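Local structure of 6b protein (Agrobacterium vitis, 3AQ2) at residues L103-S115 with V122-F134. The protein disturbs plant cell proliferation, probably by acting on the host's miRNA machinery, and has an ADP-ribosylation fold. Numbering follows the deposited sequence.
Sequences LDPQEMNAILQQS and VNYHHGPSTNGFF
Asn-131 reaches across to helix 105-115 and donates an N-H of ND2 to Pro-105 O at 2.9 Å, with a nearly straight N-H...O angle of 169°. The acceptor lies almost in the amide plane of Asn-131. Pro-105 O also takes the backbone N of Asn-109, so this first-turn carbonyl has a side-chain bond beside its helical one. In this ADP-ribosylation fold the contact sets the helix against a loop containing two short 3-10 segments, 124-126 and 128-130, that leads into strand 133-137. The helix starts with a capping box: Gln-106 N binds Asp-104 OD1, and Asp-104 N binds Glu-107 OE1. CG of Asn-131 stands between its own backbone N and carbonyl carbon, a setting that turns the amide to the helix, where ND2 meets Pro-105 O; the side chain crosses that of Asn-109 at about a right angle while their amide planes stay nearly coplanar. Near the far end of the helix, the bond from Gln-113 NE2 to Tyr-124 O is weak, long at 3.4 Å and bent to 131°.

Thr-130 braces the loop internally, its OG1 and backbone N meeting Gly-127 O from opposite faces of the carbonyl plane. Packing follows on the apolar side, where Leu-112 CD1 makes a CH-pi contact 3.9 Å from the centroid of the Tyr-124 ring, only 12° off the normal. The same methyl touches Asn-131 CB, whereas CD2 of Leu-112 leans on the ring near CE1 and CZ. Beyond the ring, Tyr-124 OH is hydrogen-bonded to Tyr-69 O of strand 66-70 and to Asn-87 ND2. His-125, whose NE2 is bonded to Cys-116 O, presents a ring face to the aliphatic part of Gln-113, with Gln-113 CG 4.1 Å from the centroid of the His-125 imidazole. Toward the start of the helix, Gln-106 CG rests 4.1 Å from Pro-128 CG.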
ATOM      1  N   LEU A 103      -2.398  13.742  -8.375  1.00 12.20           N
ATOM      2  CA  LEU A 103      -1.703  13.988  -9.639  1.00 13.46           C
ATOM      3  C   LEU A 103      -2.252  13.063 -10.709  1.00 13.91           C
ATOM      4  O   LEU A 103      -2.817  12.017 -10.398  1.00 14.13           O
ATOM      5  CB  LEU A 103      -0.208  13.717  -9.473  1.00 13.76           C
ATOM      6  CG  LEU A 103       0.544  14.568  -8.443  1.00 15.43           C
ATOM      7  CD1 LEU A 103       1.961  14.040  -8.302  1.00 16.67           C
ATOM      8  CD2 LEU A 103       0.544  16.026  -8.838  1.00 17.47           C
ATOM      9  N   ASP A 104      -2.080  13.442 -11.973  1.00 14.73           N
ATOM     10  CA  ASP A 104      -2.441  12.566 -13.091  1.00 15.51           C
ATOM     11  C   ASP A 104      -1.538  11.326 -13.008  1.00 14.25           C
ATOM     12  O   ASP A 104      -0.391  11.432 -12.543  1.00 14.13           O
ATOM     13  CB  ASP A 104      -2.232  13.303 -14.419  1.00 17.28           C
ATOM     14  CG  ASP A 104      -2.646  12.476 -15.633  1.00 21.74           C
ATOM     15  OD1 ASP A 104      -1.845  11.638 -16.117  1.00 27.12           O
ATOM     16  OD2 ASP A 104      -3.774  12.678 -16.133  1.00 26.80           O
ATOM     17  N   PRO A 105      -2.042  10.149 -13.427  1.00 13.38           N
ATOM     18  CA  PRO A 105      -1.203   8.941 -13.415  1.00 12.80           C
ATOM     19  C   PRO A 105       0.122   9.088 -14.176  1.00 12.26           C
ATOM     20  O   PRO A 105       1.114   8.460 -13.799  1.00 12.30           O
ATOM     21  CB  PRO A 105      -2.107   7.880 -14.056  1.00 13.36           C
ATOM     22  CG  PRO A 105      -3.487   8.333 -13.681  1.00 14.07           C
ATOM     23  CD  PRO A 105      -3.430   9.833 -13.823  1.00 13.96           C
ATOM     24  N   GLN A 106       0.161   9.923 -15.217  1.00 12.53           N
ATOM     25  CA  GLN A 106       1.435  10.135 -15.922  1.00 12.57           C
ATOM     26  C   GLN A 106       2.463  10.855 -15.037  1.00 12.13           C
ATOM     27  O   GLN A 106       3.646  10.485 -15.025  1.00 11.94           O
ATOM     28  CB  GLN A 106       1.211  10.874 -17.236  1.00 13.69           C
ATOM     29  CG  GLN A 106       0.320  10.091 -18.210  1.00 18.12           C
ATOM     30  CD  GLN A 106       0.312  10.685 -19.608  1.00 24.71           C
ATOM     31  OE1 GLN A 106       0.379  11.906 -19.777  1.00 29.04           O
ATOM     32  NE2 GLN A 106       0.246   9.820 -20.624  1.00 27.88           N
ATOM     33  N   GLU A 107       1.996  11.868 -14.299  1.00 11.40           N
ATOM     34  CA  GLU A 107       2.844  12.623 -13.376  1.00 11.62           C
ATOM     35  C   GLU A 107       3.284  11.736 -12.229  1.00 11.11           C
ATOM     36  O   GLU A 107       4.465  11.708 -11.867  1.00 11.52           O
ATOM     37  CB  GLU A 107       2.092  13.833 -12.828  1.00 11.85           C
ATOM     38  CG  GLU A 107       1.729  14.837 -13.911  1.00 13.10           C
ATOM     39  CD  GLU A 107       0.745  15.884 -13.433  1.00 17.90           C
ATOM     40  OE1 GLU A 107      -0.120  15.571 -12.580  1.00 18.78           O
ATOM     41  OE2 GLU A 107       0.821  17.018 -13.941  1.00 20.66           O
ATOM     42  N   MET A 108       2.335  10.984 -11.669  1.00 10.83           N
ATOM     43  CA  MET A 108       2.668  10.062 -10.580  1.00 11.18           C
ATOM     44  C   MET A 108       3.722   9.049 -11.028  1.00 10.69           C
ATOM     45  O   MET A 108       4.636   8.728 -10.272  1.00 10.54           O
ATOM     46  CB  MET A 108       1.420   9.344 -10.080  1.00 11.30           C
ATOM     47  CG  MET A 108       1.676   8.316  -8.963  1.00 13.52           C
ATOM     48  SD  MET A 108       2.534   8.985  -7.517  1.00 21.54           S
ATOM     49  CE  MET A 108       1.275  10.139  -7.065  1.00 17.27           C
ATOM     50  N   ASN A 109       3.615   8.571 -12.264  1.00 10.47           N
ATOM     51  CA  ASN A 109       4.593   7.609 -12.746  1.00 10.32           C
ATOM     52  C   ASN A 109       6.003   8.198 -12.762  1.00 10.96           C
ATOM     53  O   ASN A 109       6.961   7.508 -12.420  1.00 11.48           O
ATOM     54  CB  ASN A 109       4.240   7.091 -14.133  1.00 10.71           C
ATOM     55  CG  ASN A 109       5.162   5.974 -14.565  1.00 11.87           C
ATOM     56  OD1 ASN A 109       5.102   4.847 -14.037  1.00 13.59           O
ATOM     57  ND2 ASN A 109       6.039   6.280 -15.490  1.00 12.69           N
ATOM     58  N   ALA A 110       6.124   9.474 -13.125  1.00 11.06           N
ATOM     59  CA  ALA A 110       7.436  10.139 -13.100  1.00 11.55           C
ATOM     60  C   ALA A 110       8.041  10.165 -11.689  1.00 11.95           C
ATOM     61  O   ALA A 110       9.243   9.910 -11.508  1.00 12.21           O
ATOM     62  CB  ALA A 110       7.345  11.554 -13.672  1.00 12.40           C
ATOM     63  N   ILE A 111       7.208  10.466 -10.698  1.00 11.58           N
ATOM     64  CA  ILE A 111       7.680  10.498  -9.316  1.00 11.84           C
ATOM     65  C   ILE A 111       8.035   9.089  -8.820  1.00 12.08           C
ATOM     66  O   ILE A 111       9.066   8.894  -8.144  1.00 12.62           O
ATOM     67  CB  ILE A 111       6.656  11.184  -8.402  1.00 11.11           C
ATOM     68  CG1 ILE A 111       6.478  12.647  -8.839  1.00 12.40           C
ATOM     69  CG2 ILE A 111       7.101  11.124  -6.927  1.00 12.81           C
ATOM     70  CD1 ILE A 111       5.440  13.411  -8.018  1.00 15.19           C
ATOM     71  N   LEU A 112       7.196   8.117  -9.176  1.00 12.03           N
ATOM     72  CA  LEU A 112       7.441   6.721  -8.803  1.00 11.91           C
ATOM     73  C   LEU A 112       8.744   6.165  -9.381  1.00 12.57           C
ATOM     74  O   LEU A 112       9.475   5.426  -8.698  1.00 12.88           O
ATOM     75  CB  LEU A 112       6.264   5.839  -9.218  1.00 11.72           C
ATOM     76  CG  LEU A 112       4.996   6.017  -8.377  1.00 11.02           C
ATOM     77  CD1 LEU A 112       3.812   5.398  -9.097  1.00 11.85           C
ATOM     78  CD2 LEU A 112       5.179   5.433  -6.941  1.00 12.35           C
ATOM     79  N   GLN A 113       9.045   6.530 -10.627  1.00 12.97           N
ATOM     80  CA  GLN A 113      10.295   6.108 -11.254  1.00 14.31           C
ATOM     81  C   GLN A 113      11.506   6.636 -10.512  1.00 14.97           C
ATOM     82  O   GLN A 113      12.514   5.939 -10.405  1.00 15.94           O
ATOM     83  CB  GLN A 113      10.373   6.559 -12.705  1.00 14.38           C
ATOM     84  CG  GLN A 113       9.538   5.721 -13.638  1.00 15.29           C
ATOM     85  CD  GLN A 113       9.823   6.034 -15.092  1.00 19.08           C
ATOM     86  OE1 GLN A 113      10.912   6.509 -15.434  1.00 21.68           O
ATOM     87  NE2 GLN A 113       8.860   5.751 -15.961  1.00 17.90           N
ATOM     88  N   GLN A 114      11.410   7.865 -10.016  1.00 15.20           N
ATOM     89  CA  GLN A 114      12.517   8.459  -9.275  1.00 16.84           C
ATOM     90  C   GLN A 114      12.638   7.857  -7.868  1.00 16.30           C
ATOM     91  O   GLN A 114      13.725   7.860  -7.285  1.00 17.57           O
ATOM     92  CB  GLN A 114      12.375   9.985  -9.220  1.00 17.51           C
ATOM     93  CG  GLN A 114      13.707  10.764  -9.000  1.00 20.58           C
ATOM     94  CD  GLN A 114      14.805  10.453 -10.031  1.00 23.13           C
ATOM     95  OE1 GLN A 114      14.544   9.902 -11.107  1.00 25.26           O
ATOM     96  NE2 GLN A 114      16.049  10.808  -9.692  1.00 25.08           N
ATOM     97  N   SER A 115      11.527   7.318  -7.357  1.00 15.62           N
ATOM     98  CA  SER A 115      11.430   6.817  -5.984  1.00 14.97           C
ATOM     99  C   SER A 115      11.771   5.337  -5.824  1.00 14.80           C
ATOM    100  O   SER A 115      12.150   4.898  -4.733  1.00 15.02           O
ATOM    101  CB  SER A 115      10.017   7.048  -5.437  1.00 15.21           C
ATOM    102  OG  SER A 115       9.682   8.424  -5.386  1.00 15.51           O
ATOM    103  N   VAL A 122       6.328  -5.169  -9.215  1.00 11.98           N
ATOM    104  CA  VAL A 122       5.856  -4.016  -9.956  1.00 12.04           C
ATOM    105  C   VAL A 122       7.095  -3.197 -10.317  1.00 12.03           C
ATOM    106  O   VAL A 122       7.971  -2.970  -9.479  1.00 12.72           O
ATOM    107  CB  VAL A 122       4.901  -3.179  -9.078  1.00 11.12           C
ATOM    108  CG1 VAL A 122       4.694  -1.777  -9.656  1.00 11.67           C
ATOM    109  CG2 VAL A 122       3.569  -3.896  -8.947  1.00 12.22           C
ATOM    110  N   ASN A 123       7.158  -2.745 -11.565  1.00 11.56           N
ATOM    111  CA  ASN A 123       8.293  -1.960 -12.018  1.00 11.52           C
ATOM    112  C   ASN A 123       7.769  -0.751 -12.779  1.00 11.11           C
ATOM    113  O   ASN A 123       7.326  -0.870 -13.934  1.00 11.73           O
ATOM    114  CB  ASN A 123       9.201  -2.834 -12.897  1.00 12.33           C
ATOM    115  CG  ASN A 123      10.407  -2.087 -13.432  1.00 12.82           C
ATOM    116  OD1 ASN A 123      10.507  -0.860 -13.324  1.00 12.07           O
ATOM    117  ND2 ASN A 123      11.338  -2.835 -14.032  1.00 13.62           N
ATOM    118  N   TYR A 124       7.826   0.413 -12.131  1.00 10.44           N
ATOM    119  CA  TYR A 124       7.211   1.630 -12.687  1.00 10.09           C
ATOM    120  C   TYR A 124       7.934   2.170 -13.910  1.00 10.99           C
ATOM    121  O   TYR A 124       7.409   3.039 -14.607  1.00 11.41           O
ATOM    122  CB  TYR A 124       7.130   2.723 -11.621  1.00 10.17           C
ATOM    123  CG  TYR A 124       6.309   2.323 -10.415  1.00  9.06           C
ATOM    124  CD1 TYR A 124       6.873   2.307  -9.137  1.00 10.15           C
ATOM    125  CD2 TYR A 124       4.963   1.965 -10.547  1.00  8.71           C
ATOM    126  CE1 TYR A 124       6.113   1.938  -8.013  1.00  9.30           C
ATOM    127  CE2 TYR A 124       4.205   1.599  -9.423  1.00  7.47           C
ATOM    128  CZ  TYR A 124       4.787   1.593  -8.161  1.00  9.61           C
ATOM    129  OH  TYR A 124       4.027   1.243  -7.048  1.00  9.28           O
ATOM    130  N   HIS A 125       9.123   1.642 -14.183  1.00 11.76           N
ATOM    131  CA  HIS A 125       9.943   2.143 -15.280  1.00 13.20           C
ATOM    132  C   HIS A 125       9.395   1.783 -16.662  1.00 14.04           C
ATOM    133  O   HIS A 125       9.810   2.360 -17.665  1.00 14.39           O
ATOM    134  CB  HIS A 125      11.411   1.739 -15.067  1.00 14.16           C
ATOM    135  CG  HIS A 125      12.003   2.382 -13.853  1.00 13.87           C
ATOM    136  ND1 HIS A 125      12.799   3.508 -13.924  1.00 16.45           N
ATOM    137  CD2 HIS A 125      11.835   2.123 -12.531  1.00 14.08           C
ATOM    138  CE1 HIS A 125      13.131   3.887 -12.700  1.00 15.14           C
ATOM    139  NE2 HIS A 125      12.553   3.069 -11.837  1.00 12.92           N
ATOM    140  N   HIS A 126       8.430   0.863 -16.697  1.00 14.14           N
ATOM    141  CA  HIS A 126       7.716   0.564 -17.941  1.00 15.35           C
ATOM    142  C   HIS A 126       6.678   1.602 -18.344  1.00 15.11           C
ATOM    143  O   HIS A 126       6.168   1.553 -19.473  1.00 16.30           O
ATOM    144  CB  HIS A 126       7.069  -0.802 -17.864  1.00 15.52           C
ATOM    145  CG  HIS A 126       8.064  -1.913 -17.832  1.00 18.70           C
ATOM    146  ND1 HIS A 126       8.870  -2.213 -18.910  1.00 21.43           N
ATOM    147  CD2 HIS A 126       8.420  -2.757 -16.841  1.00 20.88           C
ATOM    148  CE1 HIS A 126       9.662  -3.221 -18.589  1.00 22.74           C
ATOM    149  NE2 HIS A 126       9.404  -3.572 -17.342  1.00 21.41           N
ATOM    150  N   GLY A 127       6.354   2.523 -17.443  1.00 14.17           N
ATOM    151  CA  GLY A 127       5.482   3.638 -17.792  1.00 13.43           C
ATOM    152  C   GLY A 127       4.180   3.621 -17.007  1.00 12.67           C
ATOM    153  O   GLY A 127       3.950   2.718 -16.201  1.00 11.92           O
ATOM    154  N   PRO A 128       3.306   4.610 -17.259  1.00 12.86           N
ATOM    155  CA  PRO A 128       2.122   4.866 -16.430  1.00 12.42           C
ATOM    156  C   PRO A 128       1.094   3.747 -16.324  1.00 12.60           C
ATOM    157  O   PRO A 128       0.289   3.781 -15.404  1.00 12.39           O
ATOM    158  CB  PRO A 128       1.487   6.112 -17.074  1.00 13.05           C
ATOM    159  CG  PRO A 128       2.591   6.734 -17.875  1.00 13.30           C
ATOM    160  CD  PRO A 128       3.418   5.576 -18.364  1.00 13.56           C
ATOM    161  N   SER A 129       1.104   2.771 -17.238  1.00 14.12           N
ATOM    162  CA  SER A 129       0.177   1.639 -17.090  1.00 15.42           C
ATOM    163  C   SER A 129       0.450   0.894 -15.769  1.00 14.83           C
ATOM    164  O   SER A 129      -0.448   0.264 -15.189  1.00 16.36           O
ATOM    165  CB  SER A 129       0.273   0.678 -18.276  1.00 16.68           C
ATOM    166  OG  SER A 129       1.514  -0.005 -18.269  1.00 20.18           O
ATOM    167  N   THR A 130       1.682   1.007 -15.272  1.00 13.29           N
ATOM    168  CA  THR A 130       2.075   0.307 -14.048  1.00 12.20           C
ATOM    169  C   THR A 130       1.526   0.935 -12.757  1.00 11.18           C
ATOM    170  O   THR A 130       1.668   0.363 -11.673  1.00 12.05           O
ATOM    171  CB  THR A 130       3.604   0.224 -13.925  1.00 11.79           C
ATOM    172  OG1 THR A 130       4.133   1.547 -13.803  1.00 11.12           O
ATOM    173  CG2 THR A 130       4.210  -0.466 -15.150  1.00 13.35           C
ATOM    174  N   ASN A 131       0.915   2.116 -12.872  1.00 10.19           N
ATOM    175  CA  ASN A 131       0.327   2.795 -11.712  1.00 10.13           C
ATOM    176  C   ASN A 131      -1.090   3.335 -11.955  1.00  9.79           C
ATOM    177  O   ASN A 131      -1.518   4.264 -11.271  1.00 10.32           O
ATOM    178  CB  ASN A 131       1.256   3.888 -11.156  1.00 10.32           C
ATOM    179  CG  ASN A 131       1.574   4.978 -12.177  1.00 10.57           C
ATOM    180  OD1 ASN A 131       2.499   4.828 -12.955  1.00 10.87           O
ATOM    181  ND2 ASN A 131       0.828   6.087 -12.144  1.00 10.81           N
ATOM    182  N   GLY A 132      -1.805   2.735 -12.912  1.00 10.51           N
ATOM    183  CA  GLY A 132      -3.172   3.153 -13.237  1.00 10.91           C
ATOM    184  C   GLY A 132      -4.195   2.784 -12.178  1.00 11.03           C
ATOM    185  O   GLY A 132      -5.319   3.280 -12.222  1.00 11.40           O
ATOM    186  N   PHE A 133      -3.814   1.881 -11.265  1.00  9.99           N
ATOM    187  CA  PHE A 133      -4.677   1.402 -10.180  1.00  9.93           C
ATOM    188  C   PHE A 133      -3.946   1.505  -8.846  1.00  9.48           C
ATOM    189  O   PHE A 133      -2.779   1.888  -8.811  1.00  8.99           O
ATOM    190  CB  PHE A 133      -5.128  -0.040 -10.464  1.00 10.63           C
ATOM    191  CG  PHE A 133      -6.112  -0.124 -11.593  1.00 10.70           C
ATOM    192  CD1 PHE A 133      -5.690   0.081 -12.908  1.00 12.25           C
ATOM    193  CD2 PHE A 133      -7.472  -0.314 -11.343  1.00 12.78           C
ATOM    194  CE1 PHE A 133      -6.612   0.072 -13.970  1.00 14.32           C
ATOM    195  CE2 PHE A 133      -8.400  -0.327 -12.399  1.00 15.64           C
ATOM    196  CZ  PHE A 133      -7.961  -0.143 -13.715  1.00 16.36           C
ATOM    197  N   PHE A 134      -4.627   1.202  -7.747  1.00  8.71           N
ATOM    198  CA  PHE A 134      -3.962   1.312  -6.445  1.00  8.06           C
ATOM    199  C   PHE A 134      -4.480   0.294  -5.455  1.00  8.83           C
ATOM    200  O   PHE A 134      -5.613  -0.187  -5.557  1.00  8.45           O
ATOM    201  CB  PHE A 134      -4.135   2.725  -5.849  1.00  8.73           C
ATOM    202  CG  PHE A 134      -5.565   3.055  -5.461  1.00  8.37           C
ATOM    203  CD1 PHE A 134      -6.059   2.723  -4.188  1.00  8.36           C
ATOM    204  CD2 PHE A 134      -6.419   3.688  -6.367  1.00  9.22           C
ATOM    205  CE1 PHE A 134      -7.390   3.011  -3.818  1.00  8.90           C
ATOM    206  CE2 PHE A 134      -7.756   3.995  -6.009  1.00  9.36           C
ATOM    207  CZ  PHE A 134      -8.243   3.655  -4.746  1.00  9.97           C
TER